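Local coordinates for fumarylacetoacetate hydrolase (PDB 5TI1), which probably hydrolyses fumarylacetoacetate to fumarate and acetoacetate, the last step of phenylalanine and tyrosine breakdown, with the help of a divalent metal ion, at residues B[328-333]-B[406-411]; B[291-296]-B[320-325]. All blocks are in the same frame, centred on the assembly; numbering follows the deposited sequence.

Interaction 1: B[328-333]-B[406-411]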
loop_
_atom_site.group_PDB
_atom_site.type_symbol
_atom_site.label_atom_id
_atom_site.label_comp_id
_atom_site.label_asym_id
_atom_site.label_seq_id
_atom_site.Cartn_x
_atom_site.Cartn_y
_atom_site.Cartn_z
ATOM N N VAL B 328 -26.580 7.410 -0.672
ATOM C CA VAL B 328 -25.697 8.314 -1.390
ATOM C C VAL B 328 -26.558 9.427 -1.960
ATOM O O VAL B 328 -27.643 9.168 -2.492
ATOM C CB VAL B 328 -24.903 7.594 -2.500
ATOM C CG1 VAL B 328 -24.054 8.585 -3.310
ATOM C CG2 VAL B 328 -24.017 6.469 -1.896
ATOM N N THR B 329 -26.101 10.662 -1.813
ATOM C CA THR B 329 -26.736 11.787 -2.475
ATOM C C THR B 329 -25.747 12.423 -3.439
ATOM O O THR B 329 -24.522 12.326 -3.267
ATOM C CB THR B 329 -27.266 12.830 -1.471
ATOM O OG1 THR B 329 -26.176 13.451 -0.784
ATOM C CG2 THR B 329 -28.207 12.167 -0.453
ATOM N N LEU B 330 -26.301 13.042 -4.480
ATOM C CA LEU B 330 -25.527 13.765 -5.477
ATOM C C LEU B 330 -26.126 15.155 -5.583
ATOM O O LEU B 330 -27.343 15.294 -5.733
ATOM C CB LEU B 330 -25.558 13.049 -6.839
ATOM C CG LEU B 330 -24.607 13.523 -7.954
ATOM C CD1 LEU B 330 -24.360 12.402 -8.947
ATOM C CD2 LEU B 330 -25.121 14.764 -8.683
ATOM N N ARG B 331 -25.290 16.178 -5.479
ATOM C CA ARG B 331 -25.786 17.546 -5.602
ATOM C C ARG B 331 -25.038 18.275 -6.707
ATOM O O ARG B 331 -23.827 18.529 -6.567
ATOM C CB ARG B 331 -25.671 18.307 -4.283
ATOM C CG ARG B 331 -26.221 19.720 -4.385
ATOM C CD ARG B 331 -26.509 20.335 -3.033
ATOM N NE ARG B 331 -25.313 20.409 -2.209
ATOM C CZ ARG B 331 -24.336 21.289 -2.392
ATOM N NH1 ARG B 331 -24.410 22.172 -3.383
ATOM N NH2 ARG B 331 -23.274 21.280 -1.591
ATOM N N PRO B 332 -25.702 18.582 -7.821
ATOM C CA PRO B 332 -25.096 19.445 -8.839
ATOM C C PRO B 332 -24.678 20.776 -8.241
ATOM O O PRO B 332 -25.267 21.254 -7.267
ATOM C CB PRO B 332 -26.221 19.638 -9.867
ATOM C CG PRO B 332 -27.141 18.446 -9.648
ATOM C CD PRO B 332 -27.052 18.116 -8.191
ATOM N N GLN B 333 -23.667 21.388 -8.872
ATOM C CA GLN B 333 -23.108 22.644 -8.370
ATOM C C GLN B 333 -24.160 23.740 -8.254
ATOM O O GLN B 333 -24.100 24.553 -7.325
ATOM C CB GLN B 333 -21.954 23.105 -9.270
ATOM C CG GLN B 333 -21.292 24.438 -8.865
ATOM C CD GLN B 333 -20.575 24.386 -7.517
ATOM O OE1 GLN B 333 -20.351 25.418 -6.885
ATOM N NE2 GLN B 333 -20.231 23.188 -7.069
ATOM N N GLY B 406 -32.409 17.630 -13.083
ATOM C CA GLY B 406 -31.209 17.273 -13.807
ATOM C C GLY B 406 -31.087 15.772 -14.001
ATOM O O GLY B 406 -31.765 14.968 -13.354
ATOM N N THR B 407 -30.198 15.388 -14.919
ATOM C CA THR B 407 -29.961 13.981 -15.219
ATOM C C THR B 407 -28.471 13.677 -15.120
ATOM O O THR B 407 -27.630 14.512 -15.459
ATOM C CB THR B 407 -30.500 13.605 -16.616
ATOM O OG1 THR B 407 -29.761 14.296 -17.628
ATOM C CG2 THR B 407 -31.974 13.985 -16.742
ATOM N N ARG B 408 -28.139 12.484 -14.636
ATOM C CA ARG B 408 -26.746 12.083 -14.525
ATOM C C ARG B 408 -26.549 10.720 -15.156
ATOM O O ARG B 408 -27.343 9.800 -14.923
ATOM C CB ARG B 408 -26.279 12.052 -13.063
ATOM C CG ARG B 408 -26.010 13.428 -12.473
ATOM C CD ARG B 408 -24.907 14.153 -13.238
ATOM N NE ARG B 408 -24.592 15.451 -12.657
ATOM C CZ ARG B 408 -25.258 16.576 -12.920
ATOM N NH1 ARG B 408 -26.297 16.559 -13.747
ATOM N NH2 ARG B 408 -24.884 17.721 -12.356
ATOM N N SER B 409 -25.496 10.596 -15.957
ATOM C CA SER B 409 -24.966 9.284 -16.298
ATOM C C SER B 409 -23.791 9.006 -15.374
ATOM O O SER B 409 -23.910 8.202 -14.447
ATOM C CB SER B 409 -24.562 9.217 -17.768
ATOM O OG SER B 409 -25.715 9.129 -18.582
ATOM N N PHE B 410 -22.672 9.691 -15.584
ATOM C CA PHE B 410 -21.560 9.664 -14.645
ATOM C C PHE B 410 -21.432 11.034 -13.976
ATOM O O PHE B 410 -22.222 11.946 -14.232
ATOM C CB PHE B 410 -20.279 9.207 -15.352
ATOM C CG PHE B 410 -20.314 7.759 -15.750
ATOM C CD1 PHE B 410 -19.984 6.764 -14.833
ATOM C CD2 PHE B 410 -20.734 7.384 -17.014
ATOM C CE1 PHE B 410 -20.042 5.416 -15.186
ATOM C CE2 PHE B 410 -20.799 6.050 -17.378
ATOM C CZ PHE B 410 -20.451 5.056 -16.462
ATOM N N ILE B 411 -20.452 11.157 -13.075
ATOM C CA ILE B 411 -20.316 12.366 -12.269
ATOM C C ILE B 411 -19.797 13.523 -13.118
ATOM O O ILE B 411 -18.885 13.362 -13.939
ATOM C CB ILE B 411 -19.379 12.119 -11.076
ATOM C CG1 ILE B 411 -19.916 11.014 -10.159
ATOM C CG2 ILE B 411 -19.181 13.406 -10.284
ATOM C CD1 ILE B 411 -18.856 10.512 -9.185
#

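Interaction 2: B[291-296]-B[320-325]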
loop_
_atom_site.group_PDB
_atom_site.type_symbol
_atom_site.label_atom_id
_atom_site.label_comp_id
_atom_site.label_asym_id
_atom_site.label_seq_id
_atom_site.Cartn_x
_atom_site.Cartn_y
_atom_site.Cartn_z
ATOM N N VAL B 291 -16.584 3.906 13.710
ATOM C CA VAL B 291 -17.594 3.287 14.567
ATOM C C VAL B 291 -17.054 1.927 14.986
ATOM O O VAL B 291 -16.719 1.106 14.127
ATOM C CB VAL B 291 -18.938 3.155 13.833
ATOM C CG1 VAL B 291 -19.929 2.326 14.663
ATOM C CG2 VAL B 291 -19.531 4.544 13.505
ATOM N N THR B 292 -16.929 1.700 16.296
ATOM C CA THR B 292 -16.274 0.485 16.778
ATOM C C THR B 292 -17.104 -0.756 16.475
ATOM O O THR B 292 -18.337 -0.726 16.442
ATOM C CB THR B 292 -16.009 0.533 18.289
ATOM O OG1 THR B 292 -17.246 0.695 19.002
ATOM C CG2 THR B 292 -15.050 1.654 18.647
ATOM N N LEU B 293 -16.400 -1.865 16.269
ATOM C CA LEU B 293 -17.081 -3.127 16.021
ATOM C C LEU B 293 -17.975 -3.505 17.198
ATOM O O LEU B 293 -19.069 -4.049 17.005
ATOM C CB LEU B 293 -16.051 -4.215 15.729
ATOM C CG LEU B 293 -16.707 -5.501 15.229
ATOM C CD1 LEU B 293 -17.290 -5.298 13.835
ATOM C CD2 LEU B 293 -15.733 -6.664 15.257
ATOM N N ASP B 294 -17.546 -3.182 18.422
ATOM C CA ASP B 294 -18.392 -3.415 19.593
ATOM C C ASP B 294 -19.696 -2.625 19.513
ATOM O O ASP B 294 -20.768 -3.154 19.828
ATOM C CB ASP B 294 -17.622 -3.068 20.870
ATOM C CG ASP B 294 -16.714 -4.201 21.322
ATOM O OD1 ASP B 294 -17.085 -5.365 21.075
ATOM O OD2 ASP B 294 -15.640 -3.939 21.907
ATOM N N ALA B 295 -19.630 -1.359 19.083
ATOM C CA ALA B 295 -20.856 -0.574 18.971
ATOM C C ALA B 295 -21.808 -1.172 17.944
ATOM O O ALA B 295 -23.025 -0.995 18.053
ATOM C CB ALA B 295 -20.529 0.881 18.610
ATOM N N LEU B 296 -21.281 -1.890 16.953
ATOM C CA LEU B 296 -22.108 -2.496 15.916
ATOM C C LEU B 296 -22.680 -3.851 16.307
ATOM O O LEU B 296 -23.529 -4.379 15.576
ATOM C CB LEU B 296 -21.303 -2.658 14.634
ATOM C CG LEU B 296 -20.880 -1.325 14.009
ATOM C CD1 LEU B 296 -19.723 -1.567 13.087
ATOM C CD2 LEU B 296 -22.043 -0.720 13.259
ATOM N N HIS B 320 -22.446 -13.184 10.722
ATOM C CA HIS B 320 -21.295 -12.313 10.547
ATOM C C HIS B 320 -21.570 -11.131 9.629
ATOM O O HIS B 320 -20.612 -10.477 9.190
ATOM C CB HIS B 320 -20.116 -13.131 10.040
ATOM C CG HIS B 320 -19.607 -14.110 11.051
ATOM N ND1 HIS B 320 -18.678 -13.773 12.012
ATOM C CD2 HIS B 320 -19.928 -15.407 11.274
ATOM C CE1 HIS B 320 -18.425 -14.829 12.765
ATOM N NE2 HIS B 320 -19.178 -15.831 12.343
ATOM N N ALA B 321 -22.831 -10.841 9.326
ATOM C CA ALA B 321 -23.228 -9.660 8.578
ATOM C C ALA B 321 -23.702 -8.581 9.541
ATOM O O ALA B 321 -23.967 -8.837 10.719
ATOM C CB ALA B 321 -24.332 -9.984 7.567
ATOM N N PHE B 322 -23.798 -7.357 9.026
ATOM C CA PHE B 322 -24.187 -6.220 9.840
ATOM C C PHE B 322 -25.212 -5.384 9.091
ATOM O O PHE B 322 -25.075 -5.130 7.890
ATOM C CB PHE B 322 -22.969 -5.389 10.245
ATOM C CG PHE B 322 -22.084 -6.087 11.243
ATOM C CD1 PHE B 322 -21.102 -6.968 10.821
ATOM C CD2 PHE B 322 -22.264 -5.895 12.604
ATOM C CE1 PHE B 322 -20.299 -7.632 11.741
ATOM C CE2 PHE B 322 -21.463 -6.562 13.534
ATOM C CZ PHE B 322 -20.487 -7.433 13.100
ATOM N N ASP B 323 -26.250 -4.985 9.819
ATOM C CA ASP B 323 -27.406 -4.270 9.276
ATOM C C ASP B 323 -27.087 -2.778 9.301
ATOM O O ASP B 323 -27.371 -2.076 10.272
ATOM C CB ASP B 323 -28.643 -4.624 10.091
ATOM C CG ASP B 323 -29.910 -3.996 9.557
ATOM O OD1 ASP B 323 -29.867 -3.248 8.557
ATOM O OD2 ASP B 323 -30.966 -4.258 10.163
ATOM N N ILE B 324 -26.465 -2.296 8.226
ATOM C CA ILE B 324 -26.025 -0.904 8.102
ATOM C C ILE B 324 -26.754 -0.309 6.908
ATOM O O ILE B 324 -26.487 -0.689 5.760
ATOM C CB ILE B 324 -24.510 -0.766 7.918
ATOM C CG1 ILE B 324 -23.727 -1.611 8.927
ATOM C CG2 ILE B 324 -24.106 0.688 8.060
ATOM C CD1 ILE B 324 -22.207 -1.428 8.799
ATOM N N THR B 325 -27.686 0.602 7.176
ATOM C CA THR B 325 -28.363 1.325 6.110
ATOM C C THR B 325 -27.383 2.314 5.486
ATOM O O THR B 325 -26.701 3.053 6.200
ATOM C CB THR B 325 -29.594 2.054 6.660
ATOM O OG1 THR B 325 -30.577 1.094 7.062
ATOM C CG2 THR B 325 -30.206 2.966 5.608
#

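Interaction 1: B[328-333]-B[406-411]
The guanidinium of Arg408 is the flat group here, and both Pro332 CB and Leu330 CD2 come at it obliquely, while Thr407 O sits in its plane. This is packing in the C-terminal FAH-type domain, where the end of strand 321-331 meets a small two-stranded antiparallel sheet formed by 400-401 and 407-408. Arg408 reaches across with its chain bent by the turn about CB-CG (chi2 -61°), which lays the aliphatic part against Leu330 and takes the charged end on to the proline. Pro332 CB lies 3.4 Å from Arg408 NH2, and Pro332 CG lies 3.6 Å from the same nitrogen. Leu330 meets the chain at about a right angle, spreading both methyls over its bend: CD1 is 4.0 Å and CD2 4.1 Å from Arg408 CG. The polar end has its own partners, since NE forms a salt bridge with Asp415 and NH1 one with Glu412, so the guanidinium is held from several directions and its rotation is probably restricted. NH1 also bonds back to its own strand: Arg408 NH1 donates to Thr407 O over 3.0 Å, coming in from above the carbonyl plane, 52° out of it.

Interaction 2: B[291-296]-B[320-325]
Leu293 and Leu296, three residues apart on one short, weakly bonded helix, both pack against the ring of Phe322, joining the end of strand 284-292 to the start of strand 321-331 in the C-terminal FAH-type domain. Along 291-296, Val291, next to last in the strand, packs its side chain on Val430 and Phe432 of strand 429-440. Thr292 is the N-cap of the helix: its OG1 accepts from Ala295 N at 3.1 Å, and its carbonyl O takes Leu296 N at 3.2 Å. Leu293 follows, with CG anti to the backbone N (chi1 -170°); this carries its CD1 to within 3.9 Å of Phe322 CZ, the two side chains crossing at about a right angle. Asp294 turns away and makes a salt bridge with Arg106. Leu296 then points at the aromatic residue, and its CB lies 3.9 Å from Phe322 CD2 and 4.1 Å from Phe322 CE2, while the side chain of Leu296 also touches Phe432 and Cys423. Phe322 thus receives one leucine at its far end and the other along one side. On that side the backbone contributes too: Leu296 O is at the ring edge, in the ring plane, 3.6 Å from Phe322 CD2.

How the interactions relate
Both interactions draw on strand 321-331: 320-325 supplies its start to interaction 2 and 328-333 its end to interaction 1. Their centres are about 29 Å apart; 320-325 and 328-333 follow one another closely in sequence, and the two contacts do not otherwise touch. Interaction 2 is the more central, about 11 Å from the centre of the chain against about 21 Å for interaction 1. Neither lies at an annotated site, but interaction 2 includes the end of strand 284-292, which begins with the sodium ligand Thr284. Beside interaction 1, Phe410 and Ile411 touch Asp224 and Ile225 on strand 223-233, which carries the magnesium ligands Glu226 and Glu228.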